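Side-chain contacts in sesquisabinene B synthase 2 (Santalum album, PDB 6A2A), which probably cyclises farnesyl diphosphate to the sesquiterpene sesquisabinene B, with magnesium or manganese ions as cofactor: residues F137-Q140 / D141-E144; S189-K192 / S193-G196. One frame throughout, in Å; residues are numbered along the deposited sequence.

Contact 1. Residues F137-Q140 / D141-E144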
ATOM      1  N   PHE A 137     -40.769   2.785  20.415  1.00 25.79           N
ATOM      2  CA  PHE A 137     -40.846   3.504  21.619  1.00 27.79           C
ATOM      3  C   PHE A 137     -41.628   2.720  22.686  1.00 31.37           C
ATOM      4  O   PHE A 137     -42.625   2.069  22.372  1.00 33.48           O
ATOM      5  CB  PHE A 137     -41.581   4.827  21.417  1.00 28.62           C
ATOM      6  CG  PHE A 137     -41.550   5.709  22.623  1.00 28.44           C
ATOM      7  CD1 PHE A 137     -40.375   6.351  22.977  1.00 28.66           C
ATOM      8  CD2 PHE A 137     -42.644   5.845  23.458  1.00 30.65           C
ATOM      9  CE1 PHE A 137     -40.320   7.140  24.110  1.00 28.13           C
ATOM     10  CE2 PHE A 137     -42.581   6.645  24.588  1.00 29.16           C
ATOM     11  CZ  PHE A 137     -41.417   7.293  24.910  1.00 31.67           C
ATOM     12  N   VAL A 138     -41.140   2.801  23.913  1.00 26.69           N
ATOM     13  CA  VAL A 138     -41.780   2.267  25.105  1.00 28.83           C
ATOM     14  C   VAL A 138     -41.618   3.360  26.122  1.00 27.86           C
ATOM     15  O   VAL A 138     -40.523   3.859  26.238  1.00 30.04           O
ATOM     16  CB  VAL A 138     -41.149   0.955  25.613  1.00 25.84           C
ATOM     17  CG1 VAL A 138     -41.832   0.487  26.884  1.00 26.75           C
ATOM     18  CG2 VAL A 138     -41.193  -0.140  24.583  1.00 23.62           C
ATOM     19  N   PRO A 139     -42.683   3.761  26.810  1.00 28.91           N
ATOM     20  CA  PRO A 139     -42.635   4.822  27.759  1.00 28.11           C
ATOM     21  C   PRO A 139     -41.947   4.425  29.073  1.00 27.97           C
ATOM     22  O   PRO A 139     -41.979   3.247  29.451  1.00 30.92           O
ATOM     23  CB  PRO A 139     -44.096   5.194  28.067  1.00 30.86           C
ATOM     24  CG  PRO A 139     -44.851   3.976  27.702  1.00 32.45           C
ATOM     25  CD  PRO A 139     -44.058   3.271  26.638  1.00 31.38           C
ATOM     26  N   GLN A 140     -41.353   5.380  29.729  1.00 24.56           N
ATOM     27  CA  GLN A 140     -40.689   5.139  31.009  1.00 26.57           C
ATOM     28  C   GLN A 140     -41.741   4.726  32.052  1.00 30.27           C
ATOM     29  O   GLN A 140     -41.404   4.149  33.058  1.00 30.44           O
ATOM     30  CB  GLN A 140     -39.949   6.340  31.574  1.00 27.83           C
ATOM     31  CG  GLN A 140     -40.813   7.556  31.905  1.00 29.15           C
ATOM     32  CD  GLN A 140     -40.141   8.599  32.746  1.00 31.11           C
ATOM     33  OE1 GLN A 140     -38.994   8.476  33.175  1.00 30.62           O
ATOM     34  NE2 GLN A 140     -40.869   9.669  33.020  1.00 29.97           N
ATOM     35  N   ASP A 141     -43.003   5.102  31.823  1.00 30.07           N
ATOM     36  CA  ASP A 141     -44.115   4.721  32.711  1.00 34.42           C
ATOM     37  C   ASP A 141     -44.265   3.217  32.974  1.00 30.42           C
ATOM     38  O   ASP A 141     -44.876   2.822  33.993  1.00 31.78           O
ATOM     39  CB  ASP A 141     -45.426   5.259  32.064  1.00 35.84           C
ATOM     40  CG  ASP A 141     -45.361   6.774  31.785  1.00 46.20           C
ATOM     41  OD1 ASP A 141     -44.589   7.211  30.855  1.00 42.39           O
ATOM     42  OD2 ASP A 141     -46.086   7.517  32.488  1.00 53.01           O
ATOM     43  N   VAL A 142     -43.808   2.378  32.064  1.00 27.86           N
ATOM     44  CA  VAL A 142     -43.806   0.922  32.299  1.00 30.63           C
ATOM     45  C   VAL A 142     -43.111   0.558  33.618  1.00 29.53           C
ATOM     46  O   VAL A 142     -43.381  -0.575  34.132  1.00 33.26           O
ATOM     47  CB  VAL A 142     -43.195   0.102  31.156  1.00 26.74           C
ATOM     48  CG1 VAL A 142     -43.933   0.296  29.847  1.00 29.31           C
ATOM     49  CG2 VAL A 142     -41.684   0.339  31.041  1.00 29.34           C
ATOM     50  N   PHE A 143     -42.247   1.413  34.172  1.00 28.49           N
ATOM     51  CA  PHE A 143     -41.521   1.080  35.399  1.00 28.94           C
ATOM     52  C   PHE A 143     -42.273   1.567  36.621  1.00 29.94           C
ATOM     53  O   PHE A 143     -41.862   1.211  37.715  1.00 28.58           O
ATOM     54  CB  PHE A 143     -40.082   1.610  35.398  1.00 25.35           C
ATOM     55  CG  PHE A 143     -39.256   0.960  34.334  1.00 24.99           C
ATOM     56  CD1 PHE A 143     -38.843  -0.362  34.446  1.00 23.06           C
ATOM     57  CD2 PHE A 143     -38.907   1.663  33.194  1.00 26.33           C
ATOM     58  CE1 PHE A 143     -38.103  -0.956  33.447  1.00 24.51           C
ATOM     59  CE2 PHE A 143     -38.192   1.056  32.193  1.00 26.72           C
ATOM     60  CZ  PHE A 143     -37.786  -0.252  32.315  1.00 26.31           C
ATOM     61  N   GLU A 144     -43.416   2.290  36.458  1.00 28.77           N
ATOM     62  CA  GLU A 144     -44.017   2.996  37.622  1.00 29.41           C
ATOM     63  C   GLU A 144     -44.472   1.978  38.687  1.00 29.09           C
ATOM     64  O   GLU A 144     -44.416   2.265  39.863  1.00 28.04           O
ATOM     65  CB  GLU A 144     -45.216   3.850  37.197  1.00 35.98           C
ATOM     66  CG  GLU A 144     -45.910   4.535  38.366  1.00 37.43           C
ATOM     67  CD  GLU A 144     -45.097   5.658  38.994  1.00 41.20           C
ATOM     68  OE1 GLU A 144     -45.021   5.725  40.252  1.00 41.57           O
ATOM     69  OE2 GLU A 144     -44.526   6.479  38.218  1.00 42.77           O
TER
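Phe143 N donates to Gln140 O at 3.1 Å and Val142 N, more weakly, to Pro139 O at 3.3 Å, so that the chain, extended through Val138 and Pro139, winds into consecutive 3-10 turns, continued by a bond from Glu144 N to Asp141 O. The stronger of the two first bonds is nearly straight (168° at the hydrogen), although its donor stands above the plane of the Gln140 carbonyl rather than on a lone pair. Four residues apart, Val138 and Val142 meet through their CG1 methyls at 3.6 Å, the two side chains crossing at about a right angle. The other methyl, Val142 CG2, sits between its own backbone N and carbonyl carbon, which carries it within 3.3 Å of Pro139 O and also lays it over one face of the Phe143 ring, toward the rim. An alanine in place of Val142 is likely to leave Val138 CG1 without its methyl partner and that ring face less covered. Phe143 CD2 comes to 3.5 Å from Gln140 O, the oxygen approaching the ring obliquely, while the ring itself makes an edge-to-face pair with Phe128 of helix 121-133. On another side of the turn, Asp141 OD1 lies 3.5 Å from Pro139 CB. Gln140 uses its crowded first torsion (chi1 62°) and then runs extended, directing its amide to helix 178-192, where OE1 accepts from Ile179 N and NE2 donates to Asp178 OD1; both polar ends are thereby satisfied and the amide's rotation is fixed. This is a short run of 3-10 helix in the loop between helix 121-133 and strand 147-148 of the alpha-helical N-terminal domain of a plant terpene synthase.

Contact 2. Residues S189-K192 / S193-G196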
ATOM      1  N   SER A 189     -26.956   1.107  42.976  1.00 25.39           N
ATOM      2  CA  SER A 189     -26.707   1.032  44.395  1.00 25.94           C
ATOM      3  C   SER A 189     -26.929  -0.402  44.889  1.00 24.84           C
ATOM      4  O   SER A 189     -26.103  -0.960  45.621  1.00 29.21           O
ATOM      5  CB  SER A 189     -27.602   2.009  45.165  1.00 26.78           C
ATOM      6  OG  SER A 189     -27.436   1.779  46.567  1.00 31.48           O
ATOM      7  N   LYS A 190     -28.054  -0.967  44.523  1.00 24.79           N
ATOM      8  CA  LYS A 190     -28.404  -2.356  44.959  1.00 28.51           C
ATOM      9  C   LYS A 190     -27.404  -3.365  44.404  1.00 27.93           C
ATOM     10  O   LYS A 190     -26.953  -4.280  45.156  1.00 25.29           O
ATOM     11  CB  LYS A 190     -29.806  -2.763  44.502  1.00 28.33           C
ATOM     12  CG  LYS A 190     -30.948  -2.037  45.185  1.00 31.86           C
ATOM     13  CD  LYS A 190     -30.693  -1.812  46.638  1.00 35.88           C
ATOM     14  CE  LYS A 190     -31.834  -1.183  47.380  1.00 41.94           C
ATOM     15  NZ  LYS A 190     -31.414  -0.851  48.764  1.00 46.17           N
ATOM     16  N   LEU A 191     -27.017  -3.225  43.139  1.00 24.89           N
ATOM     17  CA  LEU A 191     -26.028  -4.193  42.584  1.00 26.01           C
ATOM     18  C   LEU A 191     -24.674  -3.991  43.262  1.00 31.63           C
ATOM     19  O   LEU A 191     -23.967  -4.999  43.570  1.00 31.39           O
ATOM     20  CB  LEU A 191     -25.915  -4.055  41.060  1.00 24.40           C
ATOM     21  CG  LEU A 191     -27.146  -4.436  40.251  1.00 25.06           C
ATOM     22  CD1 LEU A 191     -26.971  -3.993  38.805  1.00 26.12           C
ATOM     23  CD2 LEU A 191     -27.451  -5.934  40.306  1.00 22.84           C
ATOM     24  N   LYS A 192     -24.263  -2.742  43.493  1.00 29.24           N
ATOM     25  CA  LYS A 192     -22.990  -2.508  44.143  1.00 33.27           C
ATOM     26  C   LYS A 192     -22.967  -3.149  45.525  1.00 35.09           C
ATOM     27  O   LYS A 192     -21.887  -3.634  45.914  1.00 37.53           O
ATOM     28  CB  LYS A 192     -22.646  -1.026  44.298  1.00 37.00           C
ATOM     29  CG  LYS A 192     -22.059  -0.367  43.073  1.00 39.19           C
ATOM     30  CD  LYS A 192     -21.482   0.990  43.389  1.00 45.64           C
ATOM     31  CE  LYS A 192     -21.235   1.862  42.173  1.00 50.57           C
ATOM     32  NZ  LYS A 192     -20.767   1.087  40.997  1.00 54.33           N
ATOM     33  N   SER A 193     -24.100  -3.218  46.225  1.00 31.01           N
ATOM     34  CA  SER A 193     -24.142  -3.819  47.590  1.00 37.33           C
ATOM     35  C   SER A 193     -23.923  -5.333  47.518  1.00 43.77           C
ATOM     36  O   SER A 193     -24.129  -6.013  48.545  1.00 49.59           O
ATOM     37  CB  SER A 193     -25.447  -3.565  48.276  1.00 36.87           C
ATOM     38  OG  SER A 193     -25.612  -2.189  48.525  1.00 44.77           O
ATOM     39  N   ILE A 194     -23.585  -5.857  46.327  1.00 39.65           N
ATOM     40  CA  ILE A 194     -23.329  -7.310  46.149  1.00 29.97           C
ATOM     41  C   ILE A 194     -22.210  -7.595  45.138  1.00 34.81           C
ATOM     42  O   ILE A 194     -21.867  -8.728  44.959  1.00 37.33           O
ATOM     43  CB  ILE A 194     -24.625  -8.031  45.785  1.00 33.08           C
ATOM     44  CG1 ILE A 194     -25.130  -7.633  44.391  1.00 38.73           C
ATOM     45  CG2 ILE A 194     -25.693  -7.806  46.830  1.00 31.77           C
ATOM     46  CD1 ILE A 194     -26.358  -8.372  43.922  1.00 35.62           C
ATOM     47  N   GLU A 195     -21.605  -6.589  44.497  1.00 36.25           N
ATOM     48  CA  GLU A 195     -20.613  -6.821  43.457  1.00 37.45           C
ATOM     49  C   GLU A 195     -19.505  -7.642  44.126  1.00 39.60           C
ATOM     50  O   GLU A 195     -19.128  -7.353  45.287  1.00 46.90           O
ATOM     51  CB  GLU A 195     -20.035  -5.508  42.905  1.00 32.26           C
ATOM     52  CG  GLU A 195     -19.101  -5.675  41.720  1.00 38.85           C
ATOM     53  CD  GLU A 195     -18.431  -4.384  41.220  1.00 44.01           C
ATOM     54  OE1 GLU A 195     -18.560  -3.321  41.891  1.00 38.52           O
ATOM     55  OE2 GLU A 195     -17.809  -4.419  40.125  1.00 48.36           O
ATOM     56  N   GLY A 196     -19.038  -8.684  43.448  1.00 39.66           N
ATOM     57  CA  GLY A 196     -17.875  -9.424  43.945  1.00 36.35           C
ATOM     58  C   GLY A 196     -18.272 -10.493  44.960  1.00 42.67           C
ATOM     59  O   GLY A 196     -17.452 -11.409  45.223  1.00 41.46           O
TER
HETATM   60  O   HOH W   1     -27.590  -0.700  48.543  1.00 43.57           O
HETATM   61  O   HOH W   2     -18.955  -2.131  44.910  1.00 44.36           O
HETATM   62  O   HOH W   3     -19.830  -4.795  47.120  1.00 56.64           O
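The flat carbonyl group of Lys192 is met over its face by Glu195 N, which hydrogen-bonds to Lys192 O at 3.3 Å from a position 71° out of the carbonyl plane. Lys192 O also accepts from a water at 2.7 Å, which donates to Glu195 O as well. A second water donates to Glu195 OE1 at 3.3 Å and weakly to Lys192 O; the carboxylate's other oxygen, OE2, has a weak bond to Ser208 OG. Lys192 NZ stays 5.0 Å from Glu195 OE1, too far for a direct salt bridge, so any attraction between them would be modest. By contrast, the Ser189 carbonyl receives Ser193 N at 3.1 Å with the donor tilted only 24° from its plane, a bond of regular helical spacing, supplemented by a weak one from Ser193 N to Lys190 O. A further water joins the hydroxyls of Ser189 and Ser193 on the exposed side. Ile194 CG1 (chi1 68°) comes to 3.0 Å from Leu191 O, a tight approach of doubtful weight because Ile194 N is not securely placed. Here helix 178-192 ends at the surface: Leu191 touches Leu163 and Tyr167 of helix 160-170 and also Leu211 of helix 201-212, Ile194 adds Val160 of the former, and Lys192 and Glu195 meet Leu211 of the latter.

Contact 1 comes first along the chain and closes before contact 2 opens; their centres are 25 Å apart and their nearest atoms about 13 Å, so they do not touch. Helix 178-192 relates them: residues 137-144 reach its beginning through the Gln140 amide, and residues 189-196 form its end and the turn beyond it. Contact 1 thus touches both helix 121-133 and the start of helix 178-192, while contact 2 lies beside helices 160-170 and 201-212. Both belong to the N-terminal domain of the terpene synthase, away from the magnesium ligands Asp316, Asp320, Glu394 and Asn460, and so to the helical scaffold rather than the metal site.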